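Local coordinates for plasmid Partition par B protein (Enterobacteria phage P1, PDB 1ZX4), which binds the cis-acting partition sites on DNA and so controls the partitioning of the plasmid, at residues C[43-55]-C[65-77]. Sequence-based numbering, arbitrary orientation.
With nucleotides of chain B.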
loop_
_atom_site.group_PDB
_atom_site.type_symbol
_atom_site.label_atom_id
_atom_site.label_comp_id
_atom_site.label_asym_id
_atom_site.label_seq_id
_atom_site.Cartn_x
_atom_site.Cartn_y
_atom_site.Cartn_z
ATOM N N ARG C 43 -6.523 41.032 -11.580
ATOM C CA ARG C 43 -7.428 39.901 -11.728
ATOM C C ARG C 43 -6.927 38.858 -12.739
ATOM O O ARG C 43 -6.824 37.672 -12.413
ATOM C CB ARG C 43 -8.816 40.438 -12.119
ATOM C CG ARG C 43 -9.529 41.305 -11.024
ATOM C CD ARG C 43 -10.738 42.126 -11.603
ATOM N NE ARG C 43 -11.407 43.010 -10.635
ATOM C CZ ARG C 43 -12.051 44.148 -10.953
ATOM N NH1 ARG C 43 -12.155 44.600 -12.220
ATOM N NH2 ARG C 43 -12.569 44.881 -9.979
ATOM N N ALA C 44 -6.598 39.282 -13.955
ATOM C CA ALA C 44 -6.114 38.339 -14.954
ATOM C C ALA C 44 -4.890 37.522 -14.486
ATOM O O ALA C 44 -4.782 36.327 -14.803
ATOM C CB ALA C 44 -5.798 39.069 -16.233
ATOM N N LEU C 45 -3.960 38.159 -13.755
ATOM C CA LEU C 45 -2.777 37.458 -13.236
ATOM C C LEU C 45 -3.230 36.692 -11.996
ATOM O O LEU C 45 -2.938 35.495 -11.832
ATOM C CB LEU C 45 -1.654 38.439 -12.877
ATOM C CG LEU C 45 -1.097 39.282 -14.028
ATOM C CD1 LEU C 45 -0.391 40.460 -13.408
ATOM C CD2 LEU C 45 -0.148 38.512 -14.942
ATOM N N GLN C 46 -3.978 37.371 -11.133
ATOM C CA GLN C 46 -4.476 36.723 -9.929
ATOM C C GLN C 46 -5.028 35.355 -10.309
ATOM O O GLN C 46 -4.767 34.371 -9.622
ATOM C CB GLN C 46 -5.564 37.561 -9.285
ATOM C CG GLN C 46 -5.676 37.334 -7.807
ATOM C CD GLN C 46 -6.285 38.547 -7.100
ATOM O OE1 GLN C 46 -5.953 39.689 -7.426
ATOM N NE2 GLN C 46 -7.167 38.302 -6.123
ATOM N N ALA C 47 -5.768 35.297 -11.417
ATOM C CA ALA C 47 -6.346 34.049 -11.903
ATOM C C ALA C 47 -5.300 33.161 -12.541
ATOM O O ALA C 47 -5.267 31.966 -12.279
ATOM C CB ALA C 47 -7.434 34.335 -12.909
ATOM N N ALA C 48 -4.451 33.744 -13.385
ATOM C CA ALA C 48 -3.410 32.987 -14.078
ATOM C C ALA C 48 -2.424 32.369 -13.097
ATOM O O ALA C 48 -1.460 31.717 -13.505
ATOM C CB ALA C 48 -2.673 33.888 -15.075
ATOM N N SER C 49 -2.684 32.574 -11.808
ATOM C CA SER C 49 -1.839 32.040 -10.747
ATOM C C SER C 49 -2.487 30.836 -10.085
ATOM O O SER C 49 -1.829 30.099 -9.371
ATOM C CB SER C 49 -1.618 33.083 -9.662
ATOM O OG SER C 49 -2.525 32.857 -8.591
ATOM N N ALA C 50 -3.783 30.657 -10.297
ATOM C CA ALA C 50 -4.507 29.552 -9.686
ATOM C C ALA C 50 -3.799 28.225 -9.910
ATOM O O ALA C 50 -3.372 27.919 -11.019
ATOM C CB ALA C 50 -5.917 29.496 -10.229
ATOM N N PRO C 51 -3.682 27.414 -8.847
ATOM C CA PRO C 51 -3.040 26.098 -8.814
ATOM C C PRO C 51 -3.425 25.216 -9.978
ATOM O O PRO C 51 -4.441 24.529 -9.932
ATOM C CB PRO C 51 -3.529 25.509 -7.497
ATOM C CG PRO C 51 -3.737 26.700 -6.648
ATOM C CD PRO C 51 -4.408 27.653 -7.589
ATOM N N GLU C 52 -2.618 25.231 -11.023
ATOM C CA GLU C 52 -2.886 24.402 -12.186
ATOM C C GLU C 52 -3.648 23.111 -11.804
ATOM O O GLU C 52 -4.690 22.787 -12.380
ATOM C CB GLU C 52 -1.553 24.038 -12.826
ATOM C CG GLU C 52 -0.503 25.129 -12.704
ATOM C CD GLU C 52 -0.275 25.822 -14.021
ATOM O OE1 GLU C 52 0.048 25.128 -15.004
ATOM O OE2 GLU C 52 -0.419 27.055 -14.096
ATOM N N GLU C 53 -3.116 22.391 -10.817
ATOM C CA GLU C 53 -3.686 21.128 -10.349
ATOM C C GLU C 53 -5.178 21.190 -10.105
ATOM O O GLU C 53 -5.959 20.443 -10.700
ATOM C CB GLU C 53 -2.987 20.677 -9.067
ATOM C CG GLU C 53 -1.526 20.286 -9.257
ATOM C CD GLU C 53 -0.533 21.388 -8.882
ATOM O OE1 GLU C 53 -0.621 22.514 -9.418
ATOM O OE2 GLU C 53 0.352 21.115 -8.044
ATOM N N LEU C 54 -5.575 22.077 -9.205
ATOM C CA LEU C 54 -6.984 22.243 -8.893
ATOM C C LEU C 54 -7.743 22.651 -10.157
ATOM O O LEU C 54 -8.714 22.004 -10.546
ATOM C CB LEU C 54 -7.145 23.296 -7.798
ATOM C CG LEU C 54 -6.509 22.877 -6.474
ATOM C CD1 LEU C 54 -6.667 23.976 -5.438
ATOM C CD2 LEU C 54 -7.165 21.615 -5.990
ATOM N N VAL C 55 -7.292 23.718 -10.807
ATOM C CA VAL C 55 -7.953 24.179 -12.020
ATOM C C VAL C 55 -8.306 22.993 -12.907
ATOM O O VAL C 55 -9.396 22.942 -13.488
ATOM C CB VAL C 55 -7.053 25.155 -12.847
ATOM C CG1 VAL C 55 -7.744 25.528 -14.160
ATOM C CG2 VAL C 55 -6.755 26.407 -12.039
ATOM N N THR C 65 -15.401 30.869 -12.310
ATOM C CA THR C 65 -15.361 32.314 -12.169
ATOM C C THR C 65 -14.099 32.723 -11.452
ATOM O O THR C 65 -13.526 31.938 -10.701
ATOM C CB THR C 65 -16.559 32.838 -11.348
ATOM O OG1 THR C 65 -17.488 33.485 -12.229
ATOM C CG2 THR C 65 -16.103 33.829 -10.248
ATOM N N PHE C 66 -13.677 33.962 -11.663
ATOM C CA PHE C 66 -12.484 34.478 -11.013
ATOM C C PHE C 66 -12.540 34.334 -9.497
ATOM O O PHE C 66 -11.670 33.715 -8.905
ATOM C CB PHE C 66 -12.279 35.943 -11.439
ATOM C CG PHE C 66 -11.359 36.715 -10.552
ATOM C CD1 PHE C 66 -11.843 37.313 -9.398
ATOM C CD2 PHE C 66 -10.004 36.824 -10.848
ATOM C CE1 PHE C 66 -11.004 38.013 -8.541
ATOM C CE2 PHE C 66 -9.144 37.527 -9.995
ATOM C CZ PHE C 66 -9.652 38.124 -8.836
ATOM N N SER C 67 -13.573 34.874 -8.858
ATOM C CA SER C 67 -13.694 34.789 -7.397
ATOM C C SER C 67 -13.442 33.365 -6.923
ATOM O O SER C 67 -12.918 33.126 -5.827
ATOM C CB SER C 67 -15.069 35.268 -6.926
ATOM O OG SER C 67 -14.951 36.116 -5.784
ATOM N N ASP C 68 -13.757 32.432 -7.814
ATOM C CA ASP C 68 -13.610 31.017 -7.519
ATOM C C ASP C 68 -12.125 30.803 -7.503
ATOM O O ASP C 68 -11.548 30.346 -6.521
ATOM C CB ASP C 68 -14.280 30.189 -8.618
ATOM C CG ASP C 68 -15.760 30.482 -8.735
ATOM O OD1 ASP C 68 -16.365 30.689 -7.655
ATOM O OD2 ASP C 68 -16.303 30.489 -9.875
ATOM N N TYR C 69 -11.510 31.194 -8.612
ATOM C CA TYR C 69 -10.061 31.113 -8.770
ATOM C C TYR C 69 -9.374 31.715 -7.545
ATOM O O TYR C 69 -8.472 31.124 -6.965
ATOM C CB TYR C 69 -9.603 31.913 -9.976
ATOM C CG TYR C 69 -9.756 31.259 -11.314
ATOM C CD1 TYR C 69 -8.868 30.290 -11.738
ATOM C CD2 TYR C 69 -10.719 31.693 -12.205
ATOM C CE1 TYR C 69 -8.915 29.774 -13.039
ATOM C CE2 TYR C 69 -10.787 31.180 -13.506
ATOM C CZ TYR C 69 -9.871 30.221 -13.926
ATOM O OH TYR C 69 -9.872 29.750 -15.238
ATOM N N LYS C 70 -9.793 32.916 -7.175
ATOM C CA LYS C 70 -9.251 33.600 -6.016
ATOM C C LYS C 70 -9.221 32.661 -4.803
ATOM O O LYS C 70 -8.259 32.685 -4.036
ATOM C CB LYS C 70 -10.105 34.816 -5.687
ATOM C CG LYS C 70 -9.361 35.909 -4.939
ATOM C CD LYS C 70 -10.306 36.731 -4.048
ATOM C CE LYS C 70 -11.560 37.225 -4.786
ATOM N NZ LYS C 70 -12.488 37.962 -3.870
ATOM N N THR C 71 -10.274 31.849 -4.629
ATOM C CA THR C 71 -10.364 30.886 -3.513
ATOM C C THR C 71 -9.726 29.549 -3.915
ATOM O O THR C 71 -9.402 28.726 -3.062
ATOM C CB THR C 71 -11.845 30.594 -3.062
ATOM O OG1 THR C 71 -12.303 29.368 -3.654
ATOM C CG2 THR C 71 -12.786 31.729 -3.479
ATOM N N LEU C 72 -9.572 29.335 -5.218
ATOM C CA LEU C 72 -8.953 28.130 -5.733
ATOM C C LEU C 72 -7.455 28.356 -5.546
ATOM O O LEU C 72 -6.739 27.496 -5.037
ATOM C CB LEU C 72 -9.281 27.978 -7.213
ATOM C CG LEU C 72 -8.767 26.703 -7.869
ATOM C CD1 LEU C 72 -9.560 25.541 -7.325
ATOM C CD2 LEU C 72 -8.919 26.777 -9.369
ATOM N N CYS C 73 -6.993 29.536 -5.954
ATOM C CA CYS C 73 -5.590 29.906 -5.826
ATOM C C CYS C 73 -5.319 30.181 -4.347
ATOM O O CYS C 73 -4.174 30.234 -3.906
ATOM C CB CYS C 73 -5.267 31.129 -6.715
ATOM S SG CYS C 73 -4.866 32.639 -5.793
ATOM N N ALA C 74 -6.391 30.332 -3.581
ATOM C CA ALA C 74 -6.271 30.555 -2.149
ATOM C C ALA C 74 -6.019 29.204 -1.478
ATOM O O ALA C 74 -5.082 29.057 -0.704
ATOM C CB ALA C 74 -7.541 31.178 -1.606
ATOM N N VAL C 75 -6.867 28.221 -1.781
ATOM C CA VAL C 75 -6.728 26.868 -1.230
ATOM C C VAL C 75 -5.353 26.345 -1.636
ATOM O O VAL C 75 -4.703 25.610 -0.893
ATOM C CB VAL C 75 -7.826 25.917 -1.791
ATOM C CG1 VAL C 75 -7.506 24.483 -1.453
ATOM C CG2 VAL C 75 -9.175 26.285 -1.212
ATOM N N GLY C 76 -4.918 26.753 -2.823
ATOM C CA GLY C 76 -3.625 26.342 -3.331
ATOM C C GLY C 76 -2.499 26.571 -2.343
ATOM O O GLY C 76 -1.890 25.617 -1.870
ATOM N N ASP C 77 -2.221 27.828 -2.019
ATOM C CA ASP C 77 -1.144 28.129 -1.084
ATOM C C ASP C 77 -1.478 27.848 0.392
ATOM O O ASP C 77 -0.572 27.599 1.191
ATOM C CB ASP C 77 -0.668 29.581 -1.272
ATOM C CG ASP C 77 -1.751 30.602 -0.983
ATOM O OD1 ASP C 77 -1.573 31.774 -1.361
ATOM O OD2 ASP C 77 -2.773 30.247 -0.373
ATOM P P DT B 16 -16.658 36.412 -12.799
ATOM O OP1 DT B 16 -15.940 35.424 -13.642
ATOM O OP2 DT B 16 -16.191 36.676 -11.407
ATOM O "O5'" DT B 16 -16.691 37.806 -13.547
ATOM C "C5'" DT B 16 -17.193 37.869 -14.858
ATOM C "C4'" DT B 16 -17.186 39.293 -15.338
ATOM O "O4'" DT B 16 -18.149 40.020 -14.544
ATOM C "C3'" DT B 16 -15.850 40.026 -15.181
ATOM O "O3'" DT B 16 -15.513 40.668 -16.408
ATOM C "C2'" DT B 16 -16.113 41.044 -14.077
ATOM C "C1'" DT B 16 -17.607 41.265 -14.178
ATOM N N1 DT B 16 -18.278 41.680 -12.948
ATOM C C2 DT B 16 -18.904 42.903 -12.948
ATOM O O2 DT B 16 -18.825 43.691 -13.880
ATOM N N3 DT B 16 -19.602 43.192 -11.805
ATOM C C4 DT B 16 -19.695 42.415 -10.675
ATOM O O4 DT B 16 -20.377 42.793 -9.724
ATOM C C5 DT B 16 -18.957 41.169 -10.718
ATOM C C7 DT B 16 -18.967 40.289 -9.509
ATOM C C6 DT B 16 -18.299 40.863 -11.846
ATOM P P DG B 18 -12.356 46.909 -17.142
ATOM O OP1 DG B 18 -11.860 46.788 -18.533
ATOM O OP2 DG B 18 -11.691 46.163 -16.049
ATOM O "O5'" DG B 18 -12.414 48.442 -16.796
ATOM C "C5'" DG B 18 -13.272 49.281 -17.532
ATOM C "C4'" DG B 18 -13.665 50.458 -16.683
ATOM O "O4'" DG B 18 -14.301 49.959 -15.484
ATOM C "C3'" DG B 18 -12.464 51.259 -16.218
ATOM O "O3'" DG B 18 -12.767 52.633 -16.294
ATOM C "C2'" DG B 18 -12.222 50.789 -14.794
ATOM C "C1'" DG B 18 -13.598 50.364 -14.328
ATOM N N9 DG B 18 -13.599 49.225 -13.429
ATOM C C8 DG B 18 -12.893 48.058 -13.576
ATOM N N7 DG B 18 -13.093 47.211 -12.599
ATOM C C5 DG B 18 -13.994 47.862 -11.764
ATOM C C6 DG B 18 -14.602 47.429 -10.550
ATOM O O6 DG B 18 -14.431 46.362 -9.961
ATOM N N1 DG B 18 -15.487 48.388 -10.033
ATOM C C2 DG B 18 -15.746 49.608 -10.628
ATOM N N2 DG B 18 -16.643 50.396 -10.013
ATOM N N3 DG B 18 -15.170 50.026 -11.759
ATOM C C4 DG B 18 -14.317 49.105 -12.266
ATOM P P DT B 17 -14.060 41.321 -16.605
ATOM O OP1 DT B 17 -13.374 40.603 -17.714
ATOM O OP2 DT B 17 -13.408 41.433 -15.265
ATOM O "O5'" DT B 17 -14.448 42.780 -17.077
ATOM C "C5'" DT B 17 -15.651 43.339 -16.579
ATOM C "C4'" DT B 17 -15.607 44.837 -16.681
ATOM O "O4'" DT B 17 -16.463 45.351 -15.635
ATOM C "C3'" DT B 17 -14.214 45.333 -16.354
ATOM O "O3'" DT B 17 -13.886 46.501 -17.052
ATOM C "C2'" DT B 17 -14.258 45.622 -14.874
ATOM C "C1'" DT B 17 -15.707 45.977 -14.618
ATOM N N1 DT B 17 -16.174 45.453 -13.319
ATOM C C2 DT B 17 -17.106 46.195 -12.655
ATOM O O2 DT B 17 -17.565 47.219 -13.110
ATOM N N3 DT B 17 -17.482 45.701 -11.434
ATOM C C4 DT B 17 -17.019 44.555 -10.827
ATOM O O4 DT B 17 -17.466 44.225 -9.724
ATOM C C5 DT B 17 -16.021 43.814 -11.586
ATOM C C7 DT B 17 -15.432 42.573 -10.988
ATOM C C6 DT B 17 -15.669 44.284 -12.789
#
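R43 lays its CG over one face of the F66 ring, a CH-pi contact 4.2 Å from CG to the ring centroid, and then runs on extended to the DNA, its guanidinium plane turned 77° from the ring. Arginine suits this place because its long aliphatic part can pack on an aromatic while its tip reads a base: NH1 donates to N7 of DG18 of chain B at 2.8 Å. NH2 is modelled too close to O6 for its length to be trusted, but the pair is consistent with the usual arginine-guanine reading in the major groove. The C7 methyl of DT17 of chain B lies over one guanidinium face. Q46 meets the edge of F66 through CB, while its NE2 passes alongside K70 CG and bonds a DNA phosphate. R43 and Q46 lie in the last turns of the recognition helix of the helix-turn-helix motif, whose part 43-48 leans on helix 66-77 at 45°; F66 N gives a weak hydrogen bond to OP1 of DT16 of chain B. A47, small enough to sit between the helices, sets CB over one face of Y69, toward its rim, while the ring edge receives A50 CB and V55 CG2. L72, with CG anti to the backbone N (chi1 -176°), sends CD2 to V55 CG2 and CD1 to L54 CB, the two leucines running antiparallel alongside one another. The P51 ring packs on G76, where a side chain would be in its way.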